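Local structure of polymerase X (Deinococcus radiodurans, 2W9M) at residues F82-A87 and A368-G373; L92-L97 and A492-L497; A362-A367 and D516-G521; I404-S409 and H428-L433. The protein probably extends DNA chains from deoxynucleoside triphosphates as a family X DNA polymerase, and carries a zinc-binding PHP domain. All coordinates share one frame; numbering follows the deposited sequence.

Interaction 1: F82-A87 and A368-G373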
loop_
_atom_site.group_PDB
_atom_site.type_symbol
_atom_site.label_atom_id
_atom_site.label_comp_id
_atom_site.label_asym_id
_atom_site.label_seq_id
_atom_site.Cartn_x
_atom_site.Cartn_y
_atom_site.Cartn_z
ATOM N N PHE A 82 10.723 21.950 11.057
ATOM C CA PHE A 82 12.004 21.754 10.382
ATOM C C PHE A 82 11.805 21.213 8.971
ATOM O O PHE A 82 11.260 20.125 8.784
ATOM C CB PHE A 82 12.904 20.822 11.195
ATOM C CG PHE A 82 14.346 20.853 10.771
ATOM C CD1 PHE A 82 14.995 22.060 10.572
ATOM C CD2 PHE A 82 15.054 19.678 10.584
ATOM C CE1 PHE A 82 16.321 22.093 10.188
ATOM C CE2 PHE A 82 16.379 19.708 10.199
ATOM C CZ PHE A 82 17.014 20.918 10.002
ATOM N N ALA A 83 12.254 21.980 7.984
ATOM C CA ALA A 83 12.014 21.656 6.581
ATOM C C ALA A 83 12.476 20.250 6.191
ATOM O O ALA A 83 11.667 19.439 5.738
ATOM C CB ALA A 83 12.640 22.711 5.666
ATOM N N PRO A 84 13.775 19.960 6.363
ATOM C CA PRO A 84 14.332 18.658 5.974
ATOM C C PRO A 84 13.494 17.451 6.416
ATOM O O PRO A 84 13.394 16.484 5.658
ATOM C CB PRO A 84 15.699 18.653 6.663
ATOM C CG PRO A 84 16.094 20.086 6.666
ATOM C CD PRO A 84 14.817 20.855 6.902
ATOM N N LEU A 85 12.906 17.501 7.609
ATOM C CA LEU A 85 12.090 16.387 8.089
ATOM C C LEU A 85 10.768 16.272 7.335
ATOM O O LEU A 85 10.255 15.168 7.134
ATOM C CB LEU A 85 11.839 16.499 9.594
ATOM C CG LEU A 85 13.081 16.289 10.460
ATOM C CD1 LEU A 85 12.736 16.372 11.940
ATOM C CD2 LEU A 85 13.726 14.956 10.129
ATOM N N GLU A 86 10.221 17.408 6.914
ATOM C CA GLU A 86 8.995 17.411 6.121
ATOM C C GLU A 86 9.232 16.824 4.735
ATOM O O GLU A 86 8.396 16.091 4.211
ATOM C CB GLU A 86 8.430 18.825 6.008
ATOM C CG GLU A 86 8.151 19.489 7.346
ATOM C CD GLU A 86 7.116 18.744 8.174
ATOM O OE1 GLU A 86 7.149 17.494 8.201
ATOM O OE2 GLU A 86 6.269 19.411 8.804
ATOM N N ALA A 87 10.378 17.153 4.149
ATOM C CA ALA A 87 10.774 16.588 2.866
ATOM C C ALA A 87 10.832 15.072 2.969
ATOM O O ALA A 87 10.301 14.365 2.114
ATOM C CB ALA A 87 12.123 17.144 2.427
ATOM N N ALA A 368 14.410 13.372 -4.934
ATOM C CA ALA A 368 14.124 12.605 -3.728
ATOM C C ALA A 368 15.418 12.360 -2.963
ATOM O O ALA A 368 15.977 11.266 -3.002
ATOM C CB ALA A 368 13.437 11.285 -4.070
ATOM N N TYR A 369 15.877 13.390 -2.259
ATOM C CA TYR A 369 17.167 13.366 -1.579
ATOM C C TYR A 369 17.211 12.415 -0.382
ATOM O O TYR A 369 18.204 11.718 -0.172
ATOM C CB TYR A 369 17.552 14.779 -1.137
ATOM C CG TYR A 369 18.942 14.867 -0.562
ATOM C CD1 TYR A 369 20.028 15.176 -1.368
ATOM C CD2 TYR A 369 19.172 14.630 0.786
ATOM C CE1 TYR A 369 21.304 15.252 -0.848
ATOM C CE2 TYR A 369 20.446 14.703 1.317
ATOM C CZ TYR A 369 21.507 15.016 0.495
ATOM O OH TYR A 369 22.777 15.086 1.010
ATOM N N TYR A 370 16.139 12.390 0.400
ATOM C CA TYR A 370 16.106 11.579 1.610
ATOM C C TYR A 370 15.752 10.129 1.315
ATOM O O TYR A 370 15.697 9.301 2.221
ATOM C CB TYR A 370 15.148 12.181 2.639
ATOM C CG TYR A 370 15.559 13.569 3.075
ATOM C CD1 TYR A 370 15.043 14.695 2.449
ATOM C CD2 TYR A 370 16.485 13.752 4.094
ATOM C CE1 TYR A 370 15.427 15.969 2.833
ATOM C CE2 TYR A 370 16.876 15.021 4.487
ATOM C CZ TYR A 370 16.342 16.126 3.853
ATOM O OH TYR A 370 16.725 17.390 4.235
ATOM N N ALA A 371 15.525 9.828 0.041
ATOM C CA ALA A 371 15.225 8.465 -0.384
ATOM C C ALA A 371 16.326 7.922 -1.294
ATOM O O ALA A 371 16.123 6.944 -2.013
ATOM C CB ALA A 371 13.887 8.421 -1.080
ATOM N N ASN A 372 17.488 8.570 -1.260
ATOM C CA ASN A 372 18.651 8.130 -2.020
ATOM C C ASN A 372 18.396 8.095 -3.524
ATOM O O ASN A 372 18.763 7.136 -4.205
ATOM C CB ASN A 372 19.118 6.759 -1.519
ATOM C CG ASN A 372 20.509 6.395 -2.006
ATOM O OD1 ASN A 372 21.393 7.249 -2.112
ATOM N ND2 ASN A 372 20.713 5.115 -2.297
ATOM N N GLY A 373 17.765 9.146 -4.035
ATOM C CA GLY A 373 17.440 9.236 -5.445
ATOM C C GLY A 373 18.672 9.198 -6.331
ATOM O O GLY A 373 19.764 9.551 -5.905
#
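The ring of Tyr370 lies against the N-terminal part of helix 83-91, with a different neighbour on each face. Over one face sits the backbone oxygen of Pro84, 3.4 Å above the ring plane and displaced toward the rim. The opposite face is taken by the adjacent Tyr369, whose CD2 lies over the ring centre at 4.2 Å. Ala87 approaches obliquely, and its CB meets Tyr370 CE1 at 3.5 Å. Pro84 CB packs against the phenol end of the same ring, 3.8 Å from Tyr370 CZ. The contact is therefore one aromatic plate laid on the N-terminal part of a helix, held by van der Waals packing. Tyr370 CG stands opposite its own carbonyl carbon (chi1 -61°), which sends the ring outward from the loop and onto the helix. Pro84 lies between two rings: its CD is over the centre of Phe82, 3.6 Å above that plane, and its CB faces Tyr370. Replacing Tyr370 with an alanine would probably open a gap between helix and loop and leave Ala87 CB and Pro84 O without the ring they pack on. The loop is also held by its backbone, for Tyr370 N bonds to Gln91 OE1 near the end of the same helix. Tyr370 further touches Leu24 of helix 10-26 and Tyr37 of helix 34-45. The contact thus docks the N-terminal helical region on the PHP part of the chain, at the loop between strand 358-364 and helix 376-391.

Interaction 2: L92-L97 and A492-L497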
loop_
_atom_site.group_PDB
_atom_site.type_symbol
_atom_site.label_atom_id
_atom_site.label_comp_id
_atom_site.label_asym_id
_atom_site.label_seq_id
_atom_site.Cartn_x
_atom_site.Cartn_y
_atom_site.Cartn_z
ATOM N N LEU A 92 10.011 9.203 1.913
ATOM C CA LEU A 92 10.223 7.875 2.474
ATOM C C LEU A 92 9.004 6.963 2.322
ATOM O O LEU A 92 7.867 7.436 2.266
ATOM C CB LEU A 92 10.638 7.985 3.942
ATOM C CG LEU A 92 12.024 8.599 4.163
ATOM C CD1 LEU A 92 12.302 8.782 5.645
ATOM C CD2 LEU A 92 13.117 7.753 3.506
ATOM N N PRO A 93 9.245 5.646 2.237
ATOM C CA PRO A 93 8.178 4.648 2.124
ATOM C C PRO A 93 7.325 4.632 3.386
ATOM O O PRO A 93 7.854 4.860 4.470
ATOM C CB PRO A 93 8.942 3.327 2.006
ATOM C CG PRO A 93 10.323 3.702 1.596
ATOM C CD PRO A 93 10.581 5.027 2.224
ATOM N N PRO A 94 6.021 4.359 3.245
ATOM C CA PRO A 94 5.072 4.325 4.363
ATOM C C PRO A 94 5.523 3.402 5.492
ATOM O O PRO A 94 5.423 3.768 6.660
ATOM C CB PRO A 94 3.801 3.770 3.719
ATOM C CG PRO A 94 3.911 4.162 2.292
ATOM C CD PRO A 94 5.367 4.066 1.960
ATOM N N GLY A 95 6.010 2.217 5.141
ATOM C CA GLY A 95 6.429 1.243 6.131
ATOM C C GLY A 95 7.662 1.659 6.911
ATOM O O GLY A 95 7.839 1.259 8.059
ATOM N N LEU A 96 8.525 2.456 6.290
ATOM C CA LEU A 96 9.705 2.951 6.978
ATOM C C LEU A 96 9.312 4.029 7.979
ATOM O O LEU A 96 9.843 4.078 9.089
ATOM C CB LEU A 96 10.727 3.502 5.989
ATOM C CG LEU A 96 12.056 3.935 6.615
ATOM C CD1 LEU A 96 12.949 2.726 6.821
ATOM C CD2 LEU A 96 12.745 4.959 5.739
ATOM N N LEU A 97 8.385 4.896 7.579
ATOM C CA LEU A 97 7.858 5.925 8.473
ATOM C C LEU A 97 7.245 5.288 9.715
ATOM O O LEU A 97 7.277 5.868 10.800
ATOM C CB LEU A 97 6.810 6.781 7.757
ATOM C CG LEU A 97 7.313 7.585 6.558
ATOM C CD1 LEU A 97 6.182 8.412 5.956
ATOM C CD2 LEU A 97 8.483 8.465 6.973
ATOM N N ALA A 492 -0.312 -1.466 0.809
ATOM C CA ALA A 492 -1.458 -1.383 1.723
ATOM C C ALA A 492 -1.648 -0.018 2.389
ATOM O O ALA A 492 -2.741 0.295 2.865
ATOM C CB ALA A 492 -1.375 -2.479 2.783
ATOM N N ALA A 493 -0.596 0.790 2.431
ATOM C CA ALA A 493 -0.700 2.113 3.038
ATOM C C ALA A 493 -1.106 3.162 2.017
ATOM O O ALA A 493 -1.332 4.321 2.363
ATOM C CB ALA A 493 0.597 2.507 3.702
ATOM N N ARG A 494 -1.203 2.758 0.758
ATOM C CA ARG A 494 -1.601 3.692 -0.287
ATOM C C ARG A 494 -2.962 3.352 -0.891
ATOM O O ARG A 494 -3.911 4.128 -0.755
ATOM C CB ARG A 494 -0.527 3.780 -1.368
ATOM C CG ARG A 494 0.760 4.428 -0.885
ATOM C CD ARG A 494 1.779 4.516 -2.007
ATOM N NE ARG A 494 3.068 5.017 -1.544
ATOM C CZ ARG A 494 3.336 6.299 -1.315
ATOM N NH1 ARG A 494 2.397 7.220 -1.490
ATOM N NH2 ARG A 494 4.543 6.661 -0.903
ATOM N N LEU A 495 -3.052 2.195 -1.544
ATOM C CA LEU A 495 -4.282 1.775 -2.214
ATOM C C LEU A 495 -4.885 2.963 -2.958
ATOM O O LEU A 495 -6.020 3.374 -2.713
ATOM C CB LEU A 495 -5.261 1.180 -1.204
ATOM C CG LEU A 495 -4.645 0.022 -0.409
ATOM C CD1 LEU A 495 -5.671 -0.654 0.475
ATOM C CD2 LEU A 495 -4.017 -0.980 -1.350
ATOM N N ASP A 496 -4.098 3.496 -3.883
ATOM C CA ASP A 496 -4.368 4.777 -4.513
ATOM C C ASP A 496 -3.703 4.701 -5.878
ATOM O O ASP A 496 -2.516 4.394 -5.947
ATOM C CB ASP A 496 -3.728 5.870 -3.653
ATOM C CG ASP A 496 -3.696 7.225 -4.331
ATOM O OD1 ASP A 496 -2.814 8.036 -3.969
ATOM O OD2 ASP A 496 -4.545 7.486 -5.211
ATOM N N LEU A 497 -4.420 4.966 -6.971
ATOM C CA LEU A 497 -5.797 5.479 -7.030
ATOM C C LEU A 497 -6.873 4.711 -6.253
ATOM O O LEU A 497 -6.935 3.483 -6.300
ATOM C CB LEU A 497 -6.213 5.542 -8.502
ATOM C CG LEU A 497 -7.500 6.268 -8.879
ATOM C CD1 LEU A 497 -7.346 7.769 -8.652
ATOM C CD2 LEU A 497 -7.863 5.967 -10.334
#
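Pro94 and Arg494 meet at about a right angle. The arginine runs across one side of the proline ring, and Ala493 closes on another part of it. Pro94 CB touches Ala493 CB at 3.4 Å, which makes this methyl-to-ring contact the closest between the two segments. Arg494 is more distant. Its NE lies 4.0 Å from Pro94 CG, and its NH2 lies 4.0 Å from Pro94 CD. The arginine chain is extended from CG to NE (chi2 -179°, chi3 -175°), and this carries the charged end from the loop backbone past Pro94. The nearest atom of the Arg494 side chain is about 5 Å from a zinc ion. Its NE forms a long, weak ion pair with Asp516 OD2. The Pro94 ring thus packs on the flank of an arginine whose far end lies near the metal ligands. Pro94 opens its helix directly after Pro93, the N-cap residue, and Leu97 N returns to Pro93 O at 3.2 Å. Pro93 itself packs on His518 and on Trp114 of helix 107-115. Within its own loop region, Arg494 also touches Asn489 of strand 485-489, and Leu495 and Asp496 form a G1 beta bulge facing that residue. The contact joins the start of helix 94-99 to the loop between strand 485-489 and helix 499-505.

Interaction 3: A362-A367 and D516-G521. With ZN (zinc ion), chain C; ZN (zinc ion), chain D.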
loop_
_atom_site.group_PDB
_atom_site.type_symbol
_atom_site.label_atom_id
_atom_site.label_comp_id
_atom_site.label_asym_id
_atom_site.label_seq_id
_atom_site.Cartn_x
_atom_site.Cartn_y
_atom_site.Cartn_z
ATOM N N ALA A 362 12.261 0.877 -11.136
ATOM C CA ALA A 362 11.727 2.233 -10.987
ATOM C C ALA A 362 12.168 2.929 -9.698
ATOM O O ALA A 362 11.343 3.243 -8.841
ATOM C CB ALA A 362 10.205 2.218 -11.085
ATOM N N ASP A 363 13.466 3.178 -9.572
ATOM C CA ASP A 363 14.006 3.863 -8.399
ATOM C C ASP A 363 13.796 5.373 -8.507
ATOM O O ASP A 363 13.539 5.890 -9.594
ATOM C CB ASP A 363 15.490 3.513 -8.220
ATOM C CG ASP A 363 15.693 2.108 -7.664
ATOM O OD1 ASP A 363 15.251 1.850 -6.525
ATOM O OD2 ASP A 363 16.286 1.259 -8.363
ATOM N N HIS A 364 13.887 6.078 -7.382
ATOM C CA HIS A 364 13.646 7.518 -7.374
ATOM C C HIS A 364 14.744 8.266 -8.107
ATOM O O HIS A 364 15.791 7.703 -8.432
ATOM C CB HIS A 364 13.561 8.062 -5.950
ATOM C CG HIS A 364 12.599 7.328 -5.079
ATOM N ND1 HIS A 364 11.266 7.662 -4.998
ATOM C CD2 HIS A 364 12.779 6.277 -4.247
ATOM C CE1 HIS A 364 10.664 6.842 -4.155
ATOM N NE2 HIS A 364 11.558 5.992 -3.688
ATOM N N SER A 365 14.505 9.554 -8.328
ATOM C CA SER A 365 15.441 10.403 -9.047
ATOM C C SER A 365 16.029 11.494 -8.157
ATOM O O SER A 365 15.543 11.725 -7.053
ATOM C CB SER A 365 14.734 11.036 -10.240
ATOM O OG SER A 365 13.485 11.573 -9.853
ATOM N N ARG A 366 17.087 12.136 -8.649
ATOM C CA ARG A 366 17.685 13.332 -8.043
ATOM C C ARG A 366 16.915 13.914 -6.859
ATOM O O ARG A 366 17.343 13.807 -5.711
ATOM C CB ARG A 366 17.810 14.430 -9.108
ATOM C CG ARG A 366 19.197 14.658 -9.675
ATOM C CD ARG A 366 19.899 15.807 -8.953
ATOM N NE ARG A 366 20.901 15.344 -7.995
ATOM C CZ ARG A 366 21.428 16.103 -7.036
ATOM N NH1 ARG A 366 21.034 17.362 -6.891
ATOM N NH2 ARG A 366 22.341 15.595 -6.215
ATOM N N ALA A 367 15.780 14.540 -7.157
ATOM C CA ALA A 367 15.058 15.362 -6.188
ATOM C C ALA A 367 14.735 14.658 -4.868
ATOM O O ALA A 367 14.765 15.283 -3.806
ATOM C CB ALA A 367 13.796 15.942 -6.814
ATOM N N ASP A 516 4.884 -1.172 -5.818
ATOM C CA ASP A 516 5.807 -0.185 -5.267
ATOM C C ASP A 516 6.712 -0.838 -4.225
ATOM O O ASP A 516 7.066 -0.221 -3.218
ATOM C CB ASP A 516 5.036 0.984 -4.648
ATOM C CG ASP A 516 5.875 2.245 -4.540
ATOM O OD1 ASP A 516 7.086 2.176 -4.826
ATOM O OD2 ASP A 516 5.326 3.306 -4.169
ATOM N N ALA A 517 7.082 -2.091 -4.474
ATOM C CA ALA A 517 7.889 -2.870 -3.534
ATOM C C ALA A 517 9.260 -2.255 -3.240
ATOM O O ALA A 517 10.030 -1.959 -4.153
ATOM C CB ALA A 517 8.055 -4.301 -4.042
ATOM N N HIS A 518 9.561 -2.071 -1.960
ATOM C CA HIS A 518 10.881 -1.614 -1.543
ATOM C C HIS A 518 11.705 -2.776 -0.992
ATOM O O HIS A 518 12.831 -2.603 -0.536
ATOM C CB HIS A 518 10.748 -0.505 -0.504
ATOM C CG HIS A 518 10.356 0.814 -1.089
ATOM N ND1 HIS A 518 9.082 1.075 -1.540
ATOM C CD2 HIS A 518 11.074 1.939 -1.313
ATOM C CE1 HIS A 518 9.028 2.309 -2.010
ATOM N NE2 HIS A 518 10.225 2.853 -1.886
ATOM N N VAL A 519 11.123 -3.964 -1.073
ATOM C CA VAL A 519 11.673 -5.169 -0.485
ATOM C C VAL A 519 11.029 -6.344 -1.221
ATOM O O VAL A 519 9.909 -6.223 -1.703
ATOM C CB VAL A 519 11.357 -5.207 1.031
ATOM C CG1 VAL A 519 10.808 -6.563 1.458
ATOM C CG2 VAL A 519 12.583 -4.810 1.841
ATOM N N PRO A 520 11.740 -7.477 -1.336
ATOM C CA PRO A 520 11.219 -8.607 -2.118
ATOM C C PRO A 520 9.819 -9.050 -1.673
ATOM O O PRO A 520 8.967 -9.356 -2.507
ATOM C CB PRO A 520 12.241 -9.720 -1.854
ATOM C CG PRO A 520 13.479 -9.012 -1.456
ATOM C CD PRO A 520 13.047 -7.778 -0.730
ATOM N N GLY A 521 9.584 -9.079 -0.368
ATOM C CA GLY A 521 8.288 -9.468 0.152
ATOM C C GLY A 521 7.209 -8.475 -0.227
ATOM O O GLY A 521 6.021 -8.783 -0.164
HETATM ZN ZN ZN C . 10.828 4.843 -2.136
HETATM ZN ZN ZN D . 7.737 4.312 -5.713
#
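His364 and His518 belong to the trinuclear zinc site of the PHP domain and share one metal ion. His364 NE2 binds that zinc at 2.1 Å, and His518 NE2 binds it at 2.1 Å from another direction. The two bonds open to about 136° at the metal. Each ring turns its edge to the other, so that His364 NE2 and His518 NE2 stand 3.9 Å apart with the zinc between them. The side chains cross at about a right angle. Asp339 is a further ligand of this ion. His518 ND1, away from the metal, makes a weak bond to Asp516 O, bent to 127° at the hydrogen; it probably helps to set the rotation of the imidazole. Asp516 serves a second zinc through OD1, at 2.4 Å. His332, His334 and Glu401 complete that set of protein ligands. Asp516 OD2 is held by Asn489 ND2, a second-shell bond that steadies the carboxylate. The two segments thus touch mainly through shared metal chemistry, with little direct packing. Ligands gathered from the C-terminal ends of the parallel strands and the loops that follow, in a seven-stranded barrel around three metals, are characteristic of the PHP (polymerase and histidinol phosphatase) fold.

Interaction 4: I404-S409 and H428-L433. With ZN (zinc ion), chain E.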
loop_
_atom_site.group_PDB
_atom_site.type_symbol
_atom_site.label_atom_id
_atom_site.label_comp_id
_atom_site.label_asym_id
_atom_site.label_seq_id
_atom_site.Cartn_x
_atom_site.Cartn_y
_atom_site.Cartn_z
ATOM N N ILE A 404 8.005 14.882 -9.862
ATOM C CA ILE A 404 7.401 16.028 -10.526
ATOM C C ILE A 404 7.740 17.294 -9.746
ATOM O O ILE A 404 7.275 17.480 -8.620
ATOM C CB ILE A 404 5.871 15.879 -10.606
ATOM C CG1 ILE A 404 5.501 14.594 -11.349
ATOM C CG2 ILE A 404 5.253 17.088 -11.281
ATOM C CD1 ILE A 404 4.028 14.234 -11.260
ATOM N N LEU A 405 8.568 18.155 -10.334
ATOM C CA LEU A 405 8.953 19.402 -9.680
ATOM C C LEU A 405 7.709 20.251 -9.446
ATOM O O LEU A 405 6.683 20.039 -10.095
ATOM C CB LEU A 405 9.994 20.157 -10.509
ATOM C CG LEU A 405 11.200 19.312 -10.938
ATOM C CD1 LEU A 405 12.189 20.119 -11.767
ATOM C CD2 LEU A 405 11.886 18.695 -9.732
ATOM N N ASP A 406 7.794 21.199 -8.516
ATOM C CA ASP A 406 6.607 21.923 -8.058
ATOM C C ASP A 406 5.907 22.735 -9.147
ATOM O O ASP A 406 4.780 23.187 -8.953
ATOM C CB ASP A 406 6.920 22.806 -6.843
ATOM C CG ASP A 406 7.951 23.872 -7.143
ATOM O OD1 ASP A 406 8.800 23.642 -8.027
ATOM O OD2 ASP A 406 7.915 24.938 -6.490
ATOM N N ASP A 407 6.563 22.910 -10.290
ATOM C CA ASP A 407 5.962 23.662 -11.389
ATOM C C ASP A 407 5.349 22.766 -12.470
ATOM O O ASP A 407 4.741 23.259 -13.421
ATOM C CB ASP A 407 6.967 24.654 -12.000
ATOM C CG ASP A 407 8.184 23.971 -12.614
ATOM O OD1 ASP A 407 8.118 22.759 -12.899
ATOM O OD2 ASP A 407 9.208 24.658 -12.820
ATOM N N GLY A 408 5.503 21.454 -12.319
ATOM C CA GLY A 408 4.943 20.510 -13.272
ATOM C C GLY A 408 5.972 19.839 -14.167
ATOM O O GLY A 408 5.660 18.881 -14.877
ATOM N N SER A 409 7.203 20.339 -14.135
ATOM C CA SER A 409 8.277 19.772 -14.943
ATOM C C SER A 409 8.856 18.520 -14.285
ATOM O O SER A 409 8.621 18.271 -13.104
ATOM C CB SER A 409 9.376 20.813 -15.184
ATOM O OG SER A 409 10.009 21.182 -13.971
ATOM N N HIS A 428 6.396 13.782 -4.680
ATOM C CA HIS A 428 7.051 13.412 -3.429
ATOM C C HIS A 428 7.490 14.660 -2.659
ATOM O O HIS A 428 8.277 14.582 -1.710
ATOM C CB HIS A 428 8.261 12.515 -3.698
ATOM C CG HIS A 428 7.909 11.091 -3.996
ATOM N ND1 HIS A 428 7.342 10.252 -3.059
ATOM C CD2 HIS A 428 8.066 10.350 -5.118
ATOM C CE1 HIS A 428 7.151 9.061 -3.597
ATOM N NE2 HIS A 428 7.580 9.094 -4.846
ATOM N N SER A 429 6.974 15.809 -3.080
ATOM C CA SER A 429 7.321 17.090 -2.486
ATOM C C SER A 429 6.176 18.074 -2.692
ATOM O O SER A 429 5.336 17.877 -3.569
ATOM C CB SER A 429 8.588 17.639 -3.139
ATOM O OG SER A 429 8.352 17.963 -4.500
ATOM N N ASN A 430 6.146 19.130 -1.882
ATOM C CA ASN A 430 5.143 20.185 -2.024
ATOM C C ASN A 430 3.705 19.694 -1.903
ATOM O O ASN A 430 2.914 19.830 -2.834
ATOM C CB ASN A 430 5.323 20.903 -3.361
ATOM C CG ASN A 430 6.533 21.806 -3.378
ATOM O OD1 ASN A 430 7.589 21.440 -3.898
ATOM N ND2 ASN A 430 6.391 22.994 -2.801
ATOM N N PHE A 431 3.363 19.135 -0.750
ATOM C CA PHE A 431 2.022 18.600 -0.548
ATOM C C PHE A 431 1.018 19.682 -0.160
ATOM O O PHE A 431 -0.184 19.422 -0.074
ATOM C CB PHE A 431 2.041 17.500 0.516
ATOM C CG PHE A 431 2.579 16.187 0.022
ATOM C CD1 PHE A 431 3.871 16.092 -0.468
ATOM C CD2 PHE A 431 1.793 15.048 0.052
ATOM C CE1 PHE A 431 4.366 14.884 -0.922
ATOM C CE2 PHE A 431 2.284 13.839 -0.401
ATOM C CZ PHE A 431 3.571 13.757 -0.889
ATOM N N THR A 432 1.506 20.896 0.070
ATOM C CA THR A 432 0.642 21.962 0.569
ATOM C C THR A 432 0.375 23.087 -0.437
ATOM O O THR A 432 -0.174 24.130 -0.079
ATOM C CB THR A 432 1.168 22.543 1.898
ATOM O OG1 THR A 432 2.587 22.731 1.815
ATOM C CG2 THR A 432 0.859 21.593 3.046
ATOM N N LEU A 433 0.754 22.875 -1.691
ATOM C CA LEU A 433 0.358 23.789 -2.752
ATOM C C LEU A 433 -1.165 23.899 -2.771
ATOM O O LEU A 433 -1.865 22.935 -2.454
ATOM C CB LEU A 433 0.857 23.287 -4.105
ATOM C CG LEU A 433 2.203 23.778 -4.642
ATOM C CD1 LEU A 433 3.301 23.653 -3.602
ATOM C CD2 LEU A 433 2.560 23.004 -5.905
HETATM ZN ZN ZN E . 6.493 6.917 -4.990
#
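Asp406 and Asn430 meet through side chains set by their first torsions. Asp406 CG lies between its backbone N and carbonyl carbon (chi1 62°), and Asn430 CG lies opposite its own carbonyl carbon (chi1 -73°). This brings the amide oxygen against the aspartate methylene. The setting is the PHP barrel, where the loops after strands 396-403 and 422-426 run side by side. Asn430 OD1 approaches Asp406 CB at 3.3 Å. The amide and carboxylate planes are only 21° apart, but the contact is made to the methylene and not to the carboxylate oxygens. Leu433 CD2 also lies against the backbone oxygen Asp406 O, 3.8 Å away. With an alanine in place of Asn430, Asp406 would probably lose the neighbour beside its CB, and a gap would open between the two loops at the surface. Asp406 sits in a type I beta turn from Leu405 to Gly408, closed by Gly408 N to Leu405 O at 2.9 Å. Arg441 of helix 435-446 ties both loops together, bonding to the backbone oxygens of Ile404, Leu405 and Ser429. At the inner end, His428 NE2 binds a zinc ion at 2.4 Å, joined there by Glu401 and His456, and His428 ND1 bonds to Gly90 O. Overlapping the end of the beta turn, Asp407 to Ser409 form an Asx turn. Asp407 OD1 accepts twice: from Ser409 N at 2.9 Å, nearly in line with its C-O bond, and from Ser409 OG at 2.7 Å, through its syn lone pair.

From the N terminus, residues 82-87 and then 92-97 come first, in the helical region. The chain returns to 82-87 at 368-373, closing interaction 1, and to 92-97 at 492-497, closing interaction 2. Interaction 3 starts at 362-367, before interaction 1 has closed, and ends last, at 516-521. Interactions 1, 2 and 3 all cross one another. Interaction 4 is short and local. It opens at 404-409, after interaction 1 has closed, and lies within the spans of 2 and 3. Interactions 1 and 2 bind the N-terminal helices to loops of the PHP barrel, while 3 and 4 join strand ends and loops of the barrel, around its zinc ions. Pro93 packing on His518 links 2 with 3.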